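Local coordinates for protein D-glycero-alpha-D-manno-heptose 7-phosphate kinase (Campylobacter jejuni subsp. jejuni, PDB 4N3O) that phosphorylates D-glycero-alpha-D-manno-heptose 7-phosphate at C-1 with ATP, giving the 1,7-bisphosphate in the pathway to GDP-heptose for the capsule polysaccharide, at residues D163-M175 and D329-R341. Sequence-based numbering, arbitrary orientation.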
loop_
_atom_site.group_PDB
_atom_site.type_symbol
_atom_site.label_atom_id
_atom_site.label_comp_id
_atom_site.label_asym_id
_atom_site.label_seq_id
_atom_site.Cartn_x
_atom_site.Cartn_y
_atom_site.Cartn_z
ATOM N N ASP A 163 15.917 -2.403 -13.733
ATOM C CA ASP A 163 15.255 -1.503 -12.801
ATOM C C ASP A 163 14.419 -0.413 -13.443
ATOM O O ASP A 163 13.418 0.034 -12.836
ATOM C CB ASP A 163 16.278 -0.891 -11.845
ATOM C CG ASP A 163 16.914 -1.927 -10.918
ATOM O OD1 ASP A 163 16.353 -3.044 -10.797
ATOM O OD2 ASP A 163 17.961 -1.619 -10.297
ATOM N N GLN A 164 14.811 0.006 -14.652
ATOM C CA GLN A 164 14.089 1.047 -15.376
ATOM C C GLN A 164 12.779 0.507 -15.959
ATOM O O GLN A 164 11.772 1.239 -16.015
ATOM C CB GLN A 164 14.941 1.668 -16.491
ATOM C CG GLN A 164 16.172 2.430 -16.017
ATOM C CD GLN A 164 17.329 1.531 -15.602
ATOM O OE1 GLN A 164 17.399 0.356 -15.984
ATOM N NE2 GLN A 164 18.260 2.090 -14.840
ATOM N N TYR A 165 12.792 -0.755 -16.395
ATOM C CA TYR A 165 11.596 -1.368 -16.955
ATOM C C TYR A 165 10.581 -1.633 -15.851
ATOM O O TYR A 165 9.397 -1.478 -16.059
ATOM C CB TYR A 165 11.884 -2.688 -17.696
ATOM C CG TYR A 165 12.713 -2.578 -18.962
ATOM C CD1 TYR A 165 12.329 -1.741 -19.998
ATOM C CD2 TYR A 165 13.838 -3.391 -19.160
ATOM C CE1 TYR A 165 13.072 -1.659 -21.176
ATOM C CE2 TYR A 165 14.576 -3.326 -20.336
ATOM C CZ TYR A 165 14.191 -2.454 -21.341
ATOM O OH TYR A 165 14.917 -2.380 -22.516
ATOM N N ALA A 166 11.055 -2.046 -14.681
ATOM C CA ALA A 166 10.165 -2.312 -13.558
ATOM C C ALA A 166 9.461 -1.030 -13.130
ATOM O O ALA A 166 8.239 -1.013 -12.941
ATOM C CB ALA A 166 10.946 -2.883 -12.375
ATOM N N ALA A 167 10.227 0.040 -12.965
ATOM C CA ALA A 167 9.652 1.321 -12.544
ATOM C C ALA A 167 8.675 1.903 -13.576
ATOM O O ALA A 167 7.644 2.457 -13.222
ATOM C CB ALA A 167 10.758 2.311 -12.259
ATOM N N THR A 168 9.004 1.764 -14.850
ATOM C CA THR A 168 8.177 2.307 -15.925
ATOM C C THR A 168 6.923 1.469 -16.211
ATOM O O THR A 168 5.810 2.014 -16.299
ATOM C CB THR A 168 9.002 2.429 -17.227
ATOM O OG1 THR A 168 10.026 3.423 -17.070
ATOM C CG2 THR A 168 8.130 2.840 -18.354
ATOM N N PHE A 169 7.116 0.156 -16.358
ATOM C CA PHE A 169 6.035 -0.766 -16.687
ATOM C C PHE A 169 5.295 -1.294 -15.479
ATOM O O PHE A 169 4.117 -1.573 -15.564
ATOM C CB PHE A 169 6.549 -1.931 -17.544
ATOM C CG PHE A 169 6.856 -1.546 -18.960
ATOM C CD1 PHE A 169 8.067 -0.952 -19.293
ATOM C CD2 PHE A 169 5.919 -1.764 -19.973
ATOM C CE1 PHE A 169 8.346 -0.584 -20.607
ATOM C CE2 PHE A 169 6.193 -1.406 -21.294
ATOM C CZ PHE A 169 7.411 -0.808 -21.608
ATOM N N GLY A 170 5.983 -1.474 -14.364
ATOM C CA GLY A 170 5.309 -1.942 -13.165
ATOM C C GLY A 170 4.790 -3.363 -13.256
ATOM O O GLY A 170 4.963 -4.039 -14.272
ATOM N N GLY A 171 4.133 -3.805 -12.192
ATOM C CA GLY A 171 3.621 -5.154 -12.135
ATOM C C GLY A 171 4.744 -6.167 -11.902
ATOM O O GLY A 171 5.830 -5.828 -11.425
ATOM N N PHE A 172 4.454 -7.417 -12.223
ATOM C CA PHE A 172 5.417 -8.487 -12.127
ATOM C C PHE A 172 6.053 -8.577 -13.480
ATOM O O PHE A 172 5.360 -8.589 -14.490
ATOM C CB PHE A 172 4.732 -9.798 -11.792
ATOM C CG PHE A 172 4.427 -9.979 -10.336
ATOM C CD1 PHE A 172 3.554 -9.144 -9.688
ATOM C CD2 PHE A 172 4.981 -11.022 -9.640
ATOM C CE1 PHE A 172 3.280 -9.314 -8.345
ATOM C CE2 PHE A 172 4.703 -11.208 -8.309
ATOM C CZ PHE A 172 3.865 -10.348 -7.655
ATOM N N ASN A 173 7.380 -8.613 -13.506
ATOM C CA ASN A 173 8.118 -8.701 -14.752
ATOM C C ASN A 173 9.152 -9.788 -14.645
ATOM O O ASN A 173 9.944 -9.810 -13.704
ATOM C CB ASN A 173 8.813 -7.378 -15.059
ATOM C CG ASN A 173 7.835 -6.262 -15.370
ATOM O OD1 ASN A 173 7.127 -6.308 -16.371
ATOM N ND2 ASN A 173 7.814 -5.233 -14.523
ATOM N N PHE A 174 9.113 -10.710 -15.594
ATOM C CA PHE A 174 10.072 -11.783 -15.650
ATOM C C PHE A 174 11.016 -11.411 -16.765
ATOM O O PHE A 174 10.592 -11.274 -17.908
ATOM C CB PHE A 174 9.396 -13.105 -15.959
ATOM C CG PHE A 174 10.290 -14.285 -15.756
ATOM C CD1 PHE A 174 11.193 -14.667 -16.733
ATOM C CD2 PHE A 174 10.229 -15.014 -14.583
ATOM C CE1 PHE A 174 12.016 -15.764 -16.545
ATOM C CE2 PHE A 174 11.049 -16.103 -14.389
ATOM C CZ PHE A 174 11.945 -16.476 -15.371
HETATM N N MSE A 175 12.288 -11.247 -16.439
HETATM C CA MSE A 175 13.260 -10.827 -17.430
HETATM C C MSE A 175 14.299 -11.872 -17.687
HETATM O O MSE A 175 14.901 -12.419 -16.756
HETATM C CB MSE A 175 13.848 -9.523 -16.932
HETATM C CG MSE A 175 12.674 -8.682 -16.415
HETATM SE SE MSE A 175 13.309 -6.864 -16.197
HETATM C CE MSE A 175 11.721 -5.895 -15.609
ATOM N N ASP A 329 4.970 -2.358 5.769
ATOM C CA ASP A 329 3.853 -2.964 5.062
ATOM C C ASP A 329 3.909 -2.467 3.619
ATOM O O ASP A 329 4.395 -1.370 3.346
ATOM C CB ASP A 329 2.484 -2.532 5.644
ATOM C CG ASP A 329 2.185 -3.123 7.036
ATOM O OD1 ASP A 329 2.956 -3.978 7.548
ATOM O OD2 ASP A 329 1.138 -2.727 7.618
ATOM N N PHE A 330 3.382 -3.271 2.708
ATOM C CA PHE A 330 3.345 -2.921 1.315
ATOM C C PHE A 330 2.412 -3.849 0.569
ATOM O O PHE A 330 2.065 -4.893 1.068
ATOM C CB PHE A 330 4.751 -3.077 0.708
ATOM C CG PHE A 330 5.176 -4.494 0.555
ATOM C CD1 PHE A 330 5.752 -5.168 1.603
ATOM C CD2 PHE A 330 4.989 -5.164 -0.658
ATOM C CE1 PHE A 330 6.153 -6.491 1.461
ATOM C CE2 PHE A 330 5.369 -6.493 -0.805
ATOM C CZ PHE A 330 5.956 -7.157 0.260
ATOM N N SER A 331 2.057 -3.466 -0.651
ATOM C CA SER A 331 1.278 -4.304 -1.559
ATOM C C SER A 331 2.087 -4.366 -2.846
ATOM O O SER A 331 2.940 -3.511 -3.080
ATOM C CB SER A 331 -0.022 -3.618 -1.952
ATOM O OG SER A 331 -0.641 -3.027 -0.853
ATOM N N PHE A 332 1.809 -5.348 -3.690
ATOM C CA PHE A 332 2.396 -5.364 -5.022
ATOM C C PHE A 332 1.481 -4.489 -5.860
ATOM O O PHE A 332 0.281 -4.573 -5.711
ATOM C CB PHE A 332 2.453 -6.772 -5.596
ATOM C CG PHE A 332 3.378 -7.663 -4.848
ATOM C CD1 PHE A 332 4.756 -7.431 -4.875
ATOM C CD2 PHE A 332 2.903 -8.731 -4.117
ATOM C CE1 PHE A 332 5.633 -8.239 -4.179
ATOM C CE2 PHE A 332 3.784 -9.550 -3.426
ATOM C CZ PHE A 332 5.155 -9.296 -3.452
ATOM N N THR A 333 2.026 -3.613 -6.694
ATOM C CA THR A 333 1.179 -2.758 -7.538
ATOM C C THR A 333 1.154 -3.241 -8.965
ATOM O O THR A 333 2.087 -3.904 -9.421
ATOM C CB THR A 333 1.670 -1.310 -7.602
ATOM O OG1 THR A 333 2.979 -1.275 -8.195
ATOM C CG2 THR A 333 1.684 -0.692 -6.224
ATOM N N LYS A 334 0.091 -2.848 -9.664
ATOM C CA LYS A 334 -0.169 -3.216 -11.054
ATOM C C LYS A 334 0.463 -2.246 -12.024
ATOM O O LYS A 334 0.878 -2.630 -13.106
ATOM C CB LYS A 334 -1.689 -3.171 -11.312
ATOM C CG LYS A 334 -2.514 -4.136 -10.472
ATOM C CD LYS A 334 -2.700 -5.487 -11.131
ATOM C CE LYS A 334 -3.706 -5.392 -12.267
ATOM N NZ LYS A 334 -3.974 -6.714 -12.887
ATOM N N GLU A 335 0.488 -0.977 -11.645
ATOM C CA GLU A 335 1.018 0.068 -12.498
ATOM C C GLU A 335 2.461 0.426 -12.248
ATOM O O GLU A 335 3.004 0.221 -11.167
ATOM C CB GLU A 335 0.209 1.375 -12.315
ATOM C CG GLU A 335 -0.986 1.567 -13.236
ATOM C CD GLU A 335 -1.558 2.989 -13.156
ATOM O OE1 GLU A 335 -2.006 3.405 -12.061
ATOM O OE2 GLU A 335 -1.580 3.688 -14.198
ATOM N N GLY A 336 3.053 1.021 -13.272
ATOM C CA GLY A 336 4.385 1.591 -13.179
ATOM C C GLY A 336 4.154 3.085 -12.940
ATOM O O GLY A 336 3.135 3.480 -12.348
ATOM N N VAL A 337 5.066 3.919 -13.439
ATOM C CA VAL A 337 4.969 5.356 -13.234
ATOM C C VAL A 337 3.633 5.936 -13.689
ATOM O O VAL A 337 3.144 5.604 -14.759
ATOM C CB VAL A 337 6.103 6.110 -13.967
ATOM C CG1 VAL A 337 5.946 6.007 -15.474
ATOM C CG2 VAL A 337 6.145 7.565 -13.531
ATOM N N LYS A 338 3.022 6.767 -12.847
ATOM C CA LYS A 338 1.793 7.451 -13.249
ATOM C C LYS A 338 2.015 8.961 -13.089
ATOM O O LYS A 338 2.851 9.387 -12.314
ATOM C CB LYS A 338 0.545 6.999 -12.467
ATOM C CG LYS A 338 0.419 7.499 -11.036
ATOM C CD LYS A 338 0.700 6.442 -9.985
ATOM C CE LYS A 338 -0.474 5.484 -9.892
ATOM N NZ LYS A 338 -0.266 4.496 -8.810
ATOM N N SER A 339 1.287 9.758 -13.850
ATOM C CA SER A 339 1.409 11.203 -13.756
ATOM C C SER A 339 0.084 11.854 -13.971
ATOM O O SER A 339 -0.788 11.285 -14.600
ATOM C CB SER A 339 2.332 11.726 -14.838
ATOM O OG SER A 339 1.747 11.431 -16.069
ATOM N N TRP A 340 -0.045 13.072 -13.467
ATOM C CA TRP A 340 -1.255 13.849 -13.633
ATOM C C TRP A 340 -0.918 15.316 -13.523
ATOM O O TRP A 340 0.123 15.685 -12.999
ATOM C CB TRP A 340 -2.328 13.440 -12.607
ATOM C CG TRP A 340 -1.975 13.642 -11.128
ATOM C CD1 TRP A 340 -2.374 14.675 -10.330
ATOM C CD2 TRP A 340 -1.214 12.764 -10.287
ATOM N NE1 TRP A 340 -1.916 14.497 -9.050
ATOM C CE2 TRP A 340 -1.203 13.327 -8.993
ATOM C CE3 TRP A 340 -0.544 11.557 -10.499
ATOM C CZ2 TRP A 340 -0.520 12.741 -7.925
ATOM C CZ3 TRP A 340 0.126 10.963 -9.425
ATOM C CH2 TRP A 340 0.130 11.555 -8.162
ATOM N N ARG A 341 -1.816 16.137 -14.047
ATOM C CA ARG A 341 -1.669 17.575 -14.100
ATOM C C ARG A 341 -2.744 18.145 -13.188
ATOM O O ARG A 341 -3.847 17.623 -13.142
ATOM C CB ARG A 341 -1.895 18.010 -15.544
ATOM C CG ARG A 341 -1.245 19.311 -15.963
ATOM C CD ARG A 341 -1.560 19.623 -17.425
ATOM N NE ARG A 341 -0.501 20.421 -18.056
ATOM C CZ ARG A 341 0.434 19.943 -18.893
ATOM N NH1 ARG A 341 1.351 20.772 -19.387
ATOM N NH2 ARG A 341 0.465 18.651 -19.256
#
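Phe172 turns the edge of its ring to the face of Phe332 in a T-shaped pair, with the planes at 62°. The Phe172 and Phe332 ring centroids are 5.1 Å apart. Phe172 CG lies anti to the carbonyl carbon, beside the backbone N (chi1 -81°), which carries CE1 and CZ to Phe332. Phe172 CZ lies over the Phe332 ring, displaced toward its rim, while Phe172 CE1 meets Phe332 CB at 3.8 Å. Phe330 CE2 lies over the opposite face, also toward the rim. At the other end of the contact, backbone meets backbone. Val337 N gives a weak, bent hydrogen bond of 3.0 Å to Ala167 O, in the last turn of helix 162-169. Gly336 CA and Gly170 CA approach to 3.7 Å, with no side chain between them. Gly336 CA also makes a CH...O contact of 3.5 Å with Thr168 O. Gly171 CA does the same with Thr333 O.

Further out, Thr168 OG1 bonds back to Gln164 O at 3.0 Å. Thr39 OG1 bonds both Gly171 N and Thr333 OG1 and so ties the two segments together. In this GHMP kinase, Gly170 and Gly171 link helix 162-169 to strand 172-178. Strand 338-341 pairs antiparallel with strand 6-21 of the same mixed sheet. Close backbone fit and an aromatic pair, more than polar bonding, thus anchor the C-terminal end of the helix carrying Asp163, the probable proton acceptor.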